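PDB 2NVO: Ro sixty-related protein, RSR from Deinococcus radiodurans, which binds several small RNAs that accumulate during recovery from ultraviolet irradiation and contributes to the resistance of the bacterium to ultraviolet light. Local coordinates for residues 156-161 and 189-194; 171-176 and 221-226; 297-302 and 341-346; 449-454 and 480-485; 491-496 and 511-516. All coordinates share one frame; numbering follows the deposited sequence.

How the contacts relate
Contact 1 is the first to close: 156-161 meets 189-194 once the chain has passed through helix 166-175 and a short hairpin. Contact 2 opens within that loop, at 171-176, and closes beyond it at 221-226, so the two cross. They also touch, Trp-172 packing against Val-160 and Tyr-161. Contact 3, between 297-302 and 341-346, follows in series farther round the TROVE horseshoe, its nearest atoms about 17 Å from those of contact 2. The chain then enters the VWFA-like domain that closes the ring. There contact 4 joins two helices, 445-452 and 475-486, and contact 5 pairs two sheet strands immediately afterwards, about 5 Å away at the nearest atoms.

Contact 1. Residues 156-161 and 189-194; sequences GVANVY and RKAHPK
Tyr-161 and Pro-193 cross obliquely, the pyrrolidine CG lying 3.7 Å from Tyr-161 CB and equally near CD2 of the ring. With its CG anti to the carbonyl carbon (chi1 -64°), Tyr-161 swings its ring past the proline and offers it the CB-CG-CD2 side rather than its hydroxyl end. One turn earlier, Ala-158 points its methyl at the other segment, where CB comes within 3.5 Å of Ala-191 O. The methyl of Ala-191 in turn settles against the backbone, 3.7 Å from Ala-158 N, with Val-157 CG1 beside it at 3.8 Å. Small side chains allow close approach, and the CA atoms of Ala-158 and Pro-193 are only 4.6 Å apart. The chain turns at His-192, which takes a positive phi (49°) directly after the helix, and Pro-193 comes back onto helix 151-163. No hydrogen bond joins the two segments, but Lys-194 N bonds to Glu-162 OE2, one residue past Tyr-161. The apolar seam joins two helices of the HEAT-like TROVE horseshoe. Around it, Trp-123 of helix 116-129 and Leu-140 of helix 133-143 touch Val-157, while Leu-204 of helix 198-209 touches both Tyr-161 and Pro-193.

Contact 2. Residues 171-176 and 221-226; sequences LWAVKY and RVIEGH
Leu-171 O is gripped by two backbone N-H groups, Lys-175 N at 2.8 Å and Val-174 N at 3.2 Å, in the turn that carries Val-174 onto His-226. This doubly used carbonyl holds the final turn of helix 166-175 just before Tyr-176 leaves helical geometry. The valine side chain so placed lies over one face of the imidazole in a CH-pi contact: Val-174 CB is 3.7 Å from the centroid of the His-226 ring and 15° off its normal. The two side chains cross at about a right angle, and both valine methyls spread over the same face. A chi1 of -60° sets CG1 beside the backbone N and CG2 between that N and the carbonyl carbon, which turns both toward the ring. CG1 lies by the base of the ring, 3.8 Å from His-226 CB, and CG2 over its outer end, 3.7 Å from His-226 NE2. Ile-223 extends the apolar seam, its CG1 lying 4.2 Å from Val-174 CG1 and its terminal CD1 facing the methyl of Ala-173. Met-207 and Phe-206 of helix 198-209 touch Ala-173 and Ile-223 respectively, and Leu-247, Pro-248 and Ala-251 touch His-226. Helix segments 171-175 and 221-226 run almost parallel, their axes 9.6 Å apart, an arrangement in keeping with the stacked HEAT-like helical repeats that build the TROVE horseshoe.

Contact 3. Residues 297-302 and 341-346; sequences AVIERL and PRVVDA
The helices that carry Ile-299 and Ala-346 run nearly parallel, with local axes 9.4 Å apart and inclined by 7°, and the CA atoms of these two residues approach to 5.8 Å. Ile-299 does most of the touching. Its CG2 meets the methyl of Ala-346 at 3.9 Å, while the extended CG1-CD1 arm (chi2 166°) carries CD1 over one face of the Arg-342 guanidinium, 3.6 Å from NH1. The arginine chain bends at chi3 (68°) to lay that flat group over the isoleucine on the solvent-exposed side. Such side-by-side packing of parallel helices belongs to the HEAT-like horseshoe of the TROVE domain, here joining helix 292-302 to helix 341-354. On the buried side, Leu-302 CD1 rests 3.9 Å from Val-343 CG1, the two side chains at about a right angle, and Val-298 CG1 touches the same valine methyl at 4.3 Å. Leu-275 and Leu-278 of helix 271-283 press on Leu-302 and Val-298, and Tyr-325 of helix 315-326 touches Val-343.

Contact 4. Residues 449-454 and 480-485; sequences WAAQER and DQYAQK
Lys-485 spans the gap to Ala-451 with an almost fully stretched chain: CG stands anti to the backbone N (chi1 164°), and every later torsion stays near 180°. Its NZ therefore reaches the end of the neighbouring helix and bonds to Ala-451 O at 2.9 Å. The ammonium sits 38° out of the carbonyl plane, while Arg-454 N reaches the same oxygen from the opposite face. A water accepts a weak bond from NZ and donates to Gln-452 O, linking the lysine to a second helix-end carbonyl. Arg-454 crosses the lysine at about a right angle, its CG 3.5 Å from Lys-485 CE; a bend at chi3 leaves NE 5.5 Å from NZ, so the like charges do not meet. Deeper in, Tyr-482 presents its ring edge to Ala-450 CB, 3.9 Å from CE1, while the methyl of Ala-451 lies as near CD1. The tyrosine hydroxyl is fixed by Leu-455 O and Val-457 N, just past the helix end. Arg-454 closes helix 445-452 in a Schellman motif with positive phi. The two packed helices precede and follow strand 459-464, the alternating helix-strand order of the alpha/beta VWFA-like fold.

Contact 5. Residues 491-496 and 511-516; sequences KLIVVG and DMLDVV
Leu-492 and Met-512 begin a run of parallel bridges between adjacent strands in the central sheet of the VWFA-like, Rossmann-type domain. The Val-494 side chain lies about 7 Å from that of Thr-441, a probable metal ligand. Five backbone hydrogen bonds join the strands: Leu-492 N to Asp-511 O and Leu-513 N to Leu-492 O, both 3.0 Å, then Val-494 N to Leu-513 O, Val-515 N to Val-494 O at 2.8 Å, and Gly-496 N to Val-515 O. Ile-493 and Val-495 bond instead to strand 459-464 on the other side. Weaker CA-H...O contacts fill in, such as Ile-493 CA to Leu-513 O at 3.3 Å.

Apolar contacts divide between the faces. Leu-492 CD2 and Met-512 CE meet at 4.1 Å, and Leu-479 of helix 475-486 touches both residues, whereas Ile-493 CG2 touches Val-515 CG2 at 3.9 Å on the face where Phe-529 of helix 522-530 packs. Asp-514 OD2 accepts from Ile-504 N and Ala-505 N; its OD1, in packing contact only, lies 3.9 Å from Val-494 CB.

Contact 1. Residues 156-161 and 189-194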
# COMPACT_ATOMS: atom_id res chain seq x y z
N GLY A 156 -26.49 -7.27 11.76
CA GLY A 156 -25.33 -6.49 11.35
C GLY A 156 -24.69 -6.95 10.05
O GLY A 156 -24.35 -6.14 9.20
N VAL A 157 -24.53 -8.26 9.89
CA VAL A 157 -24.01 -8.80 8.64
C VAL A 157 -25.04 -8.66 7.52
O VAL A 157 -24.70 -8.22 6.41
CB VAL A 157 -23.59 -10.28 8.80
CG1 VAL A 157 -23.11 -10.85 7.47
CG2 VAL A 157 -22.51 -10.42 9.87
N ALA A 158 -26.29 -9.00 7.80
CA ALA A 158 -27.35 -8.86 6.80
C ALA A 158 -27.43 -7.42 6.30
O ALA A 158 -27.64 -7.18 5.11
CB ALA A 158 -28.71 -9.30 7.37
N ASN A 159 -27.28 -6.46 7.20
CA ASN A 159 -27.36 -5.05 6.83
C ASN A 159 -26.31 -4.68 5.78
O ASN A 159 -26.55 -3.85 4.90
CB ASN A 159 -27.26 -4.16 8.06
CG ASN A 159 -27.41 -2.69 7.73
OD1 ASN A 159 -28.36 -2.27 7.04
ND2 ASN A 159 -26.47 -1.89 8.21
N VAL A 160 -25.16 -5.35 5.84
CA VAL A 160 -24.11 -5.13 4.86
C VAL A 160 -24.60 -5.46 3.45
O VAL A 160 -24.39 -4.67 2.52
CB VAL A 160 -22.83 -5.95 5.18
CG1 VAL A 160 -21.83 -5.83 4.04
CG2 VAL A 160 -22.22 -5.45 6.47
N TYR A 161 -25.25 -6.61 3.28
CA TYR A 161 -25.73 -7.02 1.97
C TYR A 161 -26.96 -6.22 1.52
O TYR A 161 -27.12 -5.91 0.35
CB TYR A 161 -26.05 -8.51 1.96
CG TYR A 161 -24.84 -9.39 2.19
CD1 TYR A 161 -23.92 -9.62 1.17
CD2 TYR A 161 -24.62 -9.98 3.42
CE1 TYR A 161 -22.80 -10.43 1.38
CE2 TYR A 161 -23.52 -10.78 3.65
CZ TYR A 161 -22.61 -11.00 2.62
OH TYR A 161 -21.51 -11.80 2.85
N ARG A 189 -25.85 -17.55 4.52
CA ARG A 189 -26.62 -18.62 5.16
C ARG A 189 -26.87 -18.34 6.63
O ARG A 189 -27.84 -18.81 7.21
CB ARG A 189 -25.90 -19.96 5.01
CG ARG A 189 -25.77 -20.44 3.58
CD ARG A 189 -25.32 -21.89 3.51
NE ARG A 189 -25.03 -22.26 2.13
CZ ARG A 189 -23.81 -22.29 1.61
NH1 ARG A 189 -22.76 -22.01 2.38
NH2 ARG A 189 -23.64 -22.62 0.34
N LYS A 190 -25.96 -17.59 7.24
CA LYS A 190 -26.04 -17.27 8.65
C LYS A 190 -26.89 -16.02 8.85
O LYS A 190 -27.66 -15.94 9.80
CB LYS A 190 -24.64 -17.04 9.22
CG LYS A 190 -23.78 -18.31 9.41
CD LYS A 190 -23.77 -18.78 10.86
CE LYS A 190 -22.79 -19.94 11.05
NZ LYS A 190 -22.49 -20.22 12.49
N ALA A 191 -26.76 -15.07 7.92
CA ALA A 191 -27.36 -13.74 8.06
C ALA A 191 -28.73 -13.56 7.39
O ALA A 191 -29.52 -12.71 7.82
CB ALA A 191 -26.40 -12.67 7.53
N HIS A 192 -28.99 -14.33 6.33
CA HIS A 192 -30.27 -14.30 5.60
C HIS A 192 -30.74 -12.90 5.21
O HIS A 192 -31.83 -12.49 5.62
CB HIS A 192 -31.38 -14.95 6.43
CG HIS A 192 -31.01 -16.28 7.00
ND1 HIS A 192 -30.94 -17.43 6.25
CD2 HIS A 192 -30.70 -16.64 8.27
CE1 HIS A 192 -30.60 -18.44 7.02
NE2 HIS A 192 -30.44 -17.99 8.25
N PRO A 193 -29.95 -12.17 4.41
CA PRO A 193 -30.44 -10.84 4.00
C PRO A 193 -31.66 -10.94 3.08
O PRO A 193 -31.79 -11.89 2.30
CB PRO A 193 -29.27 -10.25 3.20
CG PRO A 193 -28.12 -11.20 3.38
CD PRO A 193 -28.68 -12.53 3.75
N LYS A 194 -32.55 -9.95 3.17
CA LYS A 194 -33.61 -9.81 2.18
C LYS A 194 -33.80 -8.33 1.85
O LYS A 194 -33.98 -7.51 2.74
CB LYS A 194 -34.92 -10.40 2.66
CG LYS A 194 -35.99 -10.46 1.55
CD LYS A 194 -37.36 -10.83 2.11
CE LYS A 194 -38.24 -11.48 1.05
NZ LYS A 194 -39.54 -11.98 1.61

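Contact 2. Residues 171-176 and 221-226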
# COMPACT_ATOMS: atom_id res chain seq x y z
N LEU A 171 -20.63 -7.68 -8.37
CA LEU A 171 -19.17 -7.63 -8.32
C LEU A 171 -18.64 -8.59 -7.26
O LEU A 171 -17.72 -9.36 -7.53
CB LEU A 171 -18.71 -6.20 -8.01
CG LEU A 171 -17.20 -6.01 -7.81
CD1 LEU A 171 -16.45 -6.26 -9.11
CD2 LEU A 171 -16.88 -4.61 -7.26
N TRP A 172 -19.24 -8.54 -6.07
CA TRP A 172 -18.86 -9.45 -4.99
C TRP A 172 -19.11 -10.89 -5.42
O TRP A 172 -18.34 -11.79 -5.08
CB TRP A 172 -19.65 -9.16 -3.72
CG TRP A 172 -19.22 -7.91 -2.99
CD1 TRP A 172 -18.55 -6.83 -3.52
CD2 TRP A 172 -19.45 -7.59 -1.61
NE1 TRP A 172 -18.35 -5.88 -2.56
CE2 TRP A 172 -18.89 -6.32 -1.38
CE3 TRP A 172 -20.08 -8.26 -0.56
CZ2 TRP A 172 -18.94 -5.70 -0.13
CZ3 TRP A 172 -20.14 -7.64 0.68
CH2 TRP A 172 -19.56 -6.38 0.89
N ALA A 173 -20.17 -11.10 -6.20
CA ALA A 173 -20.55 -12.45 -6.61
C ALA A 173 -19.52 -13.11 -7.53
O ALA A 173 -19.42 -14.34 -7.58
CB ALA A 173 -21.92 -12.45 -7.28
N VAL A 174 -18.76 -12.29 -8.25
CA VAL A 174 -17.82 -12.82 -9.24
C VAL A 174 -16.37 -12.63 -8.82
O VAL A 174 -15.48 -13.33 -9.29
CB VAL A 174 -18.03 -12.16 -10.63
CG1 VAL A 174 -19.43 -12.42 -11.14
CG2 VAL A 174 -17.75 -10.67 -10.57
N LYS A 175 -16.12 -11.68 -7.93
CA LYS A 175 -14.76 -11.31 -7.59
C LYS A 175 -14.38 -11.60 -6.14
O LYS A 175 -13.23 -11.96 -5.85
CB LYS A 175 -14.52 -9.83 -7.95
CG LYS A 175 -13.33 -9.20 -7.24
CD LYS A 175 -13.33 -7.68 -7.42
CE LYS A 175 -12.11 -7.19 -8.16
NZ LYS A 175 -10.94 -7.14 -7.24
N TYR A 176 -15.33 -11.48 -5.22
CA TYR A 176 -15.03 -11.65 -3.79
C TYR A 176 -15.75 -12.85 -3.17
O TYR A 176 -16.20 -12.78 -2.02
CB TYR A 176 -15.37 -10.39 -3.00
CG TYR A 176 -14.72 -9.11 -3.51
CD1 TYR A 176 -13.35 -8.90 -3.38
CD2 TYR A 176 -15.48 -8.11 -4.10
CE1 TYR A 176 -12.75 -7.73 -3.84
CE2 TYR A 176 -14.89 -6.93 -4.57
CZ TYR A 176 -13.53 -6.75 -4.44
OH TYR A 176 -12.95 -5.58 -4.90
N ARG A 221 -25.79 -9.79 -16.20
CA ARG A 221 -25.00 -9.82 -17.42
C ARG A 221 -23.56 -10.11 -17.06
O ARG A 221 -22.96 -11.06 -17.57
CB ARG A 221 -25.12 -8.50 -18.17
CG ARG A 221 -24.87 -8.60 -19.66
CD ARG A 221 -25.29 -7.32 -20.37
NE ARG A 221 -26.69 -7.00 -20.11
CZ ARG A 221 -27.69 -7.24 -20.95
NH1 ARG A 221 -27.45 -7.80 -22.13
NH2 ARG A 221 -28.93 -6.90 -20.62
N VAL A 222 -22.99 -9.31 -16.16
CA VAL A 222 -21.61 -9.53 -15.73
C VAL A 222 -21.47 -10.92 -15.11
O VAL A 222 -20.44 -11.57 -15.26
CB VAL A 222 -21.11 -8.45 -14.75
CG1 VAL A 222 -21.48 -7.07 -15.25
CG2 VAL A 222 -21.65 -8.68 -13.35
N ILE A 223 -22.52 -11.38 -14.43
CA ILE A 223 -22.51 -12.71 -13.86
C ILE A 223 -22.49 -13.80 -14.94
O ILE A 223 -21.64 -14.69 -14.91
CB ILE A 223 -23.69 -12.91 -12.89
CG1 ILE A 223 -23.54 -11.97 -11.70
CG2 ILE A 223 -23.77 -14.37 -12.43
CD1 ILE A 223 -24.59 -12.16 -10.61
N GLU A 224 -23.40 -13.72 -15.90
CA GLU A 224 -23.42 -14.69 -16.99
C GLU A 224 -22.08 -14.70 -17.71
O GLU A 224 -21.52 -15.76 -18.01
CB GLU A 224 -24.53 -14.36 -17.99
CG GLU A 224 -24.67 -15.38 -19.11
CD GLU A 224 -25.90 -15.16 -19.97
OE1 GLU A 224 -26.06 -14.04 -20.51
OE2 GLU A 224 -26.70 -16.11 -20.11
N GLY A 225 -21.56 -13.50 -17.97
CA GLY A 225 -20.28 -13.34 -18.64
C GLY A 225 -19.15 -14.04 -17.91
O GLY A 225 -18.36 -14.74 -18.53
N HIS A 226 -19.08 -13.84 -16.59
CA HIS A 226 -18.05 -14.48 -15.78
C HIS A 226 -18.21 -15.99 -15.78
O HIS A 226 -17.22 -16.73 -15.79
CB HIS A 226 -18.05 -13.94 -14.35
CG HIS A 226 -17.13 -12.78 -14.13
ND1 HIS A 226 -15.79 -12.94 -13.82
CD2 HIS A 226 -17.34 -11.45 -14.18
CE1 HIS A 226 -15.23 -11.76 -13.70
NE2 HIS A 226 -16.14 -10.83 -13.91

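Contact 3. Residues 297-302 and 341-346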
# COMPACT_ATOMS: atom_id res chain seq x y z
N ALA A 297 1.29 3.84 -28.36
CA ALA A 297 0.09 4.01 -27.55
C ALA A 297 0.42 3.78 -26.07
O ALA A 297 -0.09 4.47 -25.20
CB ALA A 297 -1.01 3.06 -28.01
N VAL A 298 1.28 2.80 -25.80
CA VAL A 298 1.70 2.60 -24.40
C VAL A 298 2.49 3.81 -23.90
O VAL A 298 2.20 4.36 -22.85
CB VAL A 298 2.48 1.28 -24.22
CG1 VAL A 298 3.15 1.20 -22.82
CG2 VAL A 298 1.54 0.09 -24.41
N ILE A 299 3.48 4.25 -24.68
CA ILE A 299 4.26 5.43 -24.30
C ILE A 299 3.38 6.63 -23.97
O ILE A 299 3.60 7.30 -22.97
CB ILE A 299 5.30 5.79 -25.38
CG1 ILE A 299 6.37 4.70 -25.43
CG2 ILE A 299 5.95 7.16 -25.10
CD1 ILE A 299 7.25 4.79 -26.67
N GLU A 300 2.38 6.89 -24.81
CA GLU A 300 1.49 8.03 -24.57
C GLU A 300 0.71 7.91 -23.26
O GLU A 300 0.49 8.90 -22.56
CB GLU A 300 0.52 8.23 -25.75
CG GLU A 300 1.22 8.58 -27.06
CD GLU A 300 2.08 9.84 -26.95
OE1 GLU A 300 1.72 10.73 -26.16
OE2 GLU A 300 3.11 9.93 -27.65
N ARG A 301 0.27 6.72 -22.92
CA ARG A 301 -0.43 6.54 -21.66
C ARG A 301 0.51 6.69 -20.45
O ARG A 301 0.14 7.26 -19.44
CB ARG A 301 -1.12 5.18 -21.63
CG ARG A 301 -2.09 4.99 -22.79
CD ARG A 301 -2.61 3.58 -22.83
NE ARG A 301 -3.26 3.25 -21.56
CZ ARG A 301 -4.03 2.19 -21.38
NH1 ARG A 301 -4.25 1.35 -22.39
NH2 ARG A 301 -4.57 1.96 -20.20
N LEU A 302 1.73 6.17 -20.58
CA LEU A 302 2.70 6.16 -19.49
C LEU A 302 3.17 7.56 -19.12
O LEU A 302 3.58 7.80 -17.98
CB LEU A 302 3.91 5.31 -19.88
CG LEU A 302 3.65 3.81 -19.97
CD1 LEU A 302 4.91 3.08 -20.41
CD2 LEU A 302 3.16 3.32 -18.62
N PRO A 341 12.86 -0.84 -25.62
CA PRO A 341 13.69 0.22 -25.06
C PRO A 341 12.96 1.55 -24.88
O PRO A 341 13.07 2.16 -23.82
CB PRO A 341 14.81 0.36 -26.09
CG PRO A 341 14.92 -1.01 -26.68
CD PRO A 341 13.50 -1.50 -26.77
N ARG A 342 12.22 1.99 -25.89
CA ARG A 342 11.57 3.29 -25.79
C ARG A 342 10.45 3.29 -24.74
O ARG A 342 10.03 4.35 -24.28
CB ARG A 342 11.07 3.77 -27.17
CG ARG A 342 12.19 4.37 -28.03
CD ARG A 342 11.73 4.74 -29.45
NE ARG A 342 10.79 5.85 -29.42
CZ ARG A 342 9.49 5.73 -29.59
NH1 ARG A 342 8.96 4.54 -29.82
NH2 ARG A 342 8.71 6.80 -29.53
N VAL A 343 9.96 2.11 -24.36
CA VAL A 343 8.98 2.01 -23.27
C VAL A 343 9.72 2.17 -21.95
O VAL A 343 9.28 2.90 -21.07
CB VAL A 343 8.20 0.67 -23.29
CG1 VAL A 343 7.35 0.50 -22.04
CG2 VAL A 343 7.30 0.57 -24.54
N VAL A 344 10.85 1.48 -21.82
CA VAL A 344 11.73 1.69 -20.67
C VAL A 344 12.05 3.17 -20.53
O VAL A 344 12.00 3.73 -19.43
CB VAL A 344 13.04 0.91 -20.82
CG1 VAL A 344 14.07 1.41 -19.80
CG2 VAL A 344 12.77 -0.58 -20.65
N ASP A 345 12.35 3.81 -21.66
CA ASP A 345 12.62 5.25 -21.69
C ASP A 345 11.45 6.08 -21.18
O ASP A 345 11.63 7.06 -20.48
CB ASP A 345 12.92 5.71 -23.12
CG ASP A 345 14.37 5.50 -23.52
OD1 ASP A 345 15.22 5.30 -22.63
OD2 ASP A 345 14.64 5.54 -24.74
N ALA A 346 10.24 5.71 -21.59
CA ALA A 346 9.06 6.48 -21.22
C ALA A 346 8.82 6.38 -19.72
O ALA A 346 8.29 7.30 -19.08
CB ALA A 346 7.86 5.98 -21.97

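Contact 4. Residues 449-454 and 480-485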
# COMPACT_ATOMS: atom_id res chain seq x y z
N TRP A 449 24.73 16.33 14.84
CA TRP A 449 25.36 17.24 13.90
C TRP A 449 24.53 18.51 13.69
O TRP A 449 25.06 19.61 13.71
CB TRP A 449 25.59 16.56 12.55
CG TRP A 449 26.21 17.46 11.51
CD1 TRP A 449 27.54 17.72 11.33
CD2 TRP A 449 25.52 18.18 10.47
NE1 TRP A 449 27.72 18.57 10.26
CE2 TRP A 449 26.50 18.87 9.72
CE3 TRP A 449 24.17 18.33 10.12
CZ2 TRP A 449 26.18 19.70 8.64
CZ3 TRP A 449 23.85 19.15 9.04
CH2 TRP A 449 24.85 19.81 8.30
N ALA A 450 23.23 18.34 13.48
CA ALA A 450 22.36 19.49 13.21
C ALA A 450 22.34 20.46 14.40
O ALA A 450 22.32 21.68 14.21
CB ALA A 450 20.94 19.04 12.88
N ALA A 451 22.34 19.92 15.61
CA ALA A 451 22.34 20.77 16.81
C ALA A 451 23.64 21.55 16.93
O ALA A 451 23.64 22.75 17.20
CB ALA A 451 22.10 19.95 18.06
N GLN A 452 24.75 20.85 16.70
CA GLN A 452 26.07 21.46 16.62
C GLN A 452 26.12 22.58 15.58
O GLN A 452 26.75 23.63 15.81
CB GLN A 452 27.11 20.39 16.28
CG GLN A 452 28.54 20.88 16.25
CD GLN A 452 29.55 19.74 16.29
OE1 GLN A 452 29.20 18.56 16.15
NE2 GLN A 452 30.82 20.08 16.49
N GLU A 453 25.48 22.37 14.44
CA GLU A 453 25.47 23.38 13.38
C GLU A 453 24.33 24.38 13.54
O GLU A 453 24.14 25.23 12.69
CB GLU A 453 25.40 22.70 12.00
CG GLU A 453 26.52 21.68 11.72
CD GLU A 453 27.92 22.23 11.97
OE1 GLU A 453 28.28 23.26 11.36
OE2 GLU A 453 28.67 21.63 12.77
N ARG A 454 23.57 24.25 14.62
CA ARG A 454 22.35 25.04 14.83
C ARG A 454 21.47 25.12 13.58
O ARG A 454 20.93 26.19 13.24
CB ARG A 454 22.70 26.43 15.38
CG ARG A 454 23.57 26.37 16.64
CD ARG A 454 23.94 27.75 17.16
NE ARG A 454 24.22 28.69 16.08
CZ ARG A 454 23.33 29.55 15.59
NH1 ARG A 454 22.09 29.59 16.09
NH2 ARG A 454 23.66 30.37 14.60
N ASP A 480 16.49 14.73 22.45
CA ASP A 480 16.33 15.57 23.64
C ASP A 480 17.28 16.76 23.62
O ASP A 480 16.86 17.89 23.83
CB ASP A 480 16.57 14.75 24.91
CG ASP A 480 15.53 13.67 25.12
OD1 ASP A 480 14.42 13.80 24.56
OD2 ASP A 480 15.82 12.69 25.83
N GLN A 481 18.56 16.49 23.36
CA GLN A 481 19.57 17.53 23.27
C GLN A 481 19.26 18.57 22.20
O GLN A 481 19.50 19.76 22.40
CB GLN A 481 20.97 16.93 23.09
CG GLN A 481 21.48 16.24 24.33
CD GLN A 481 22.84 15.58 24.13
OE1 GLN A 481 23.49 15.76 23.10
NE2 GLN A 481 23.28 14.82 25.12
N TYR A 482 18.71 18.13 21.07
CA TYR A 482 18.34 19.06 20.00
C TYR A 482 17.23 19.99 20.48
O TYR A 482 17.32 21.20 20.33
CB TYR A 482 17.88 18.31 18.74
CG TYR A 482 17.60 19.22 17.56
CD1 TYR A 482 18.54 19.42 16.56
CD2 TYR A 482 16.39 19.89 17.47
CE1 TYR A 482 18.27 20.28 15.48
CE2 TYR A 482 16.12 20.73 16.41
CZ TYR A 482 17.05 20.92 15.42
OH TYR A 482 16.73 21.78 14.39
N ALA A 483 16.19 19.40 21.06
CA ALA A 483 15.07 20.17 21.58
C ALA A 483 15.58 21.17 22.60
O ALA A 483 15.19 22.33 22.58
CB ALA A 483 14.05 19.25 22.22
N GLN A 484 16.47 20.72 23.49
CA GLN A 484 17.02 21.60 24.53
C GLN A 484 17.82 22.78 23.99
O GLN A 484 17.81 23.86 24.58
CB GLN A 484 17.86 20.80 25.53
CG GLN A 484 17.04 20.24 26.68
CD GLN A 484 17.57 18.91 27.21
OE1 GLN A 484 18.75 18.57 27.01
NE2 GLN A 484 16.71 18.16 27.89
N LYS A 485 18.53 22.57 22.89
CA LYS A 485 19.38 23.61 22.35
C LYS A 485 18.67 24.49 21.34
O LYS A 485 19.01 25.67 21.20
CB LYS A 485 20.64 23.01 21.72
CG LYS A 485 21.35 24.00 20.82
CD LYS A 485 22.76 23.58 20.48
CE LYS A 485 23.48 24.70 19.76
NZ LYS A 485 24.85 24.31 19.34
O HOH W 1 27.31 25.13 18.21

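Contact 5. Residues 491-496 and 511-516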
# COMPACT_ATOMS: atom_id res chain seq x y z
N LYS A 491 11.44 15.12 14.60
CA LYS A 491 11.13 13.69 14.56
C LYS A 491 12.26 12.95 13.86
O LYS A 491 13.02 13.53 13.09
CB LYS A 491 9.81 13.44 13.83
CG LYS A 491 8.58 13.96 14.57
CD LYS A 491 7.33 13.70 13.75
CE LYS A 491 6.06 14.00 14.53
NZ LYS A 491 5.99 15.44 14.86
N LEU A 492 12.36 11.65 14.11
CA LEU A 492 13.37 10.83 13.44
C LEU A 492 12.70 9.61 12.81
O LEU A 492 11.92 8.92 13.47
CB LEU A 492 14.41 10.35 14.46
CG LEU A 492 15.34 9.24 13.95
CD1 LEU A 492 16.20 9.78 12.79
CD2 LEU A 492 16.20 8.68 15.09
N ILE A 493 12.99 9.36 11.54
CA ILE A 493 12.52 8.15 10.86
C ILE A 493 13.78 7.39 10.47
O ILE A 493 14.68 7.97 9.88
CB ILE A 493 11.73 8.46 9.56
CG1 ILE A 493 10.54 9.41 9.83
CG2 ILE A 493 11.26 7.15 8.89
CD1 ILE A 493 9.84 9.89 8.58
N VAL A 494 13.86 6.12 10.86
CA VAL A 494 14.94 5.25 10.42
C VAL A 494 14.36 4.20 9.46
O VAL A 494 13.48 3.42 9.82
CB VAL A 494 15.64 4.58 11.63
CG1 VAL A 494 16.78 3.66 11.15
CG2 VAL A 494 16.18 5.66 12.57
N VAL A 495 14.86 4.20 8.23
CA VAL A 495 14.42 3.28 7.21
C VAL A 495 15.48 2.19 6.95
O VAL A 495 16.56 2.49 6.44
CB VAL A 495 14.12 4.02 5.90
CG1 VAL A 495 13.51 3.02 4.86
CG2 VAL A 495 13.14 5.14 6.16
N GLY A 496 15.18 0.96 7.33
CA GLY A 496 16.00 -0.18 6.94
C GLY A 496 15.41 -0.77 5.69
O GLY A 496 14.53 -1.64 5.77
N ASP A 511 7.96 10.64 18.90
CA ASP A 511 8.72 11.38 17.90
C ASP A 511 9.62 10.48 17.03
O ASP A 511 10.50 10.98 16.35
CB ASP A 511 9.55 12.51 18.56
CG ASP A 511 10.47 12.00 19.68
OD1 ASP A 511 10.53 10.78 19.95
OD2 ASP A 511 11.16 12.83 20.31
N MET A 512 9.38 9.17 17.05
CA MET A 512 10.26 8.23 16.36
C MET A 512 9.49 7.17 15.59
O MET A 512 8.48 6.65 16.07
CB MET A 512 11.18 7.52 17.36
CG MET A 512 11.99 8.47 18.20
SD MET A 512 13.00 7.63 19.44
CE MET A 512 14.47 7.22 18.50
N LEU A 513 9.99 6.82 14.42
CA LEU A 513 9.37 5.79 13.59
C LEU A 513 10.45 4.93 12.95
O LEU A 513 11.39 5.47 12.37
CB LEU A 513 8.54 6.44 12.47
CG LEU A 513 7.91 5.45 11.49
CD1 LEU A 513 6.83 4.69 12.19
CD2 LEU A 513 7.36 6.17 10.25
N ASP A 514 10.32 3.62 13.05
CA ASP A 514 11.18 2.68 12.34
C ASP A 514 10.37 2.10 11.18
O ASP A 514 9.24 1.64 11.38
CB ASP A 514 11.60 1.52 13.26
CG ASP A 514 12.61 1.92 14.31
OD1 ASP A 514 13.20 3.02 14.21
OD2 ASP A 514 12.84 1.13 15.23
N VAL A 515 10.94 2.14 9.99
CA VAL A 515 10.34 1.51 8.82
C VAL A 515 11.22 0.33 8.48
O VAL A 515 12.39 0.48 8.10
CB VAL A 515 10.33 2.46 7.63
CG1 VAL A 515 9.74 1.76 6.38
CG2 VAL A 515 9.57 3.76 7.98
N VAL A 516 10.65 -0.86 8.62
CA VAL A 516 11.39 -2.10 8.42
C VAL A 516 11.03 -2.64 7.04
O VAL A 516 9.90 -3.05 6.80
CB VAL A 516 11.02 -3.13 9.50
CG1 VAL A 516 11.87 -4.40 9.35
CG2 VAL A 516 11.22 -2.52 10.88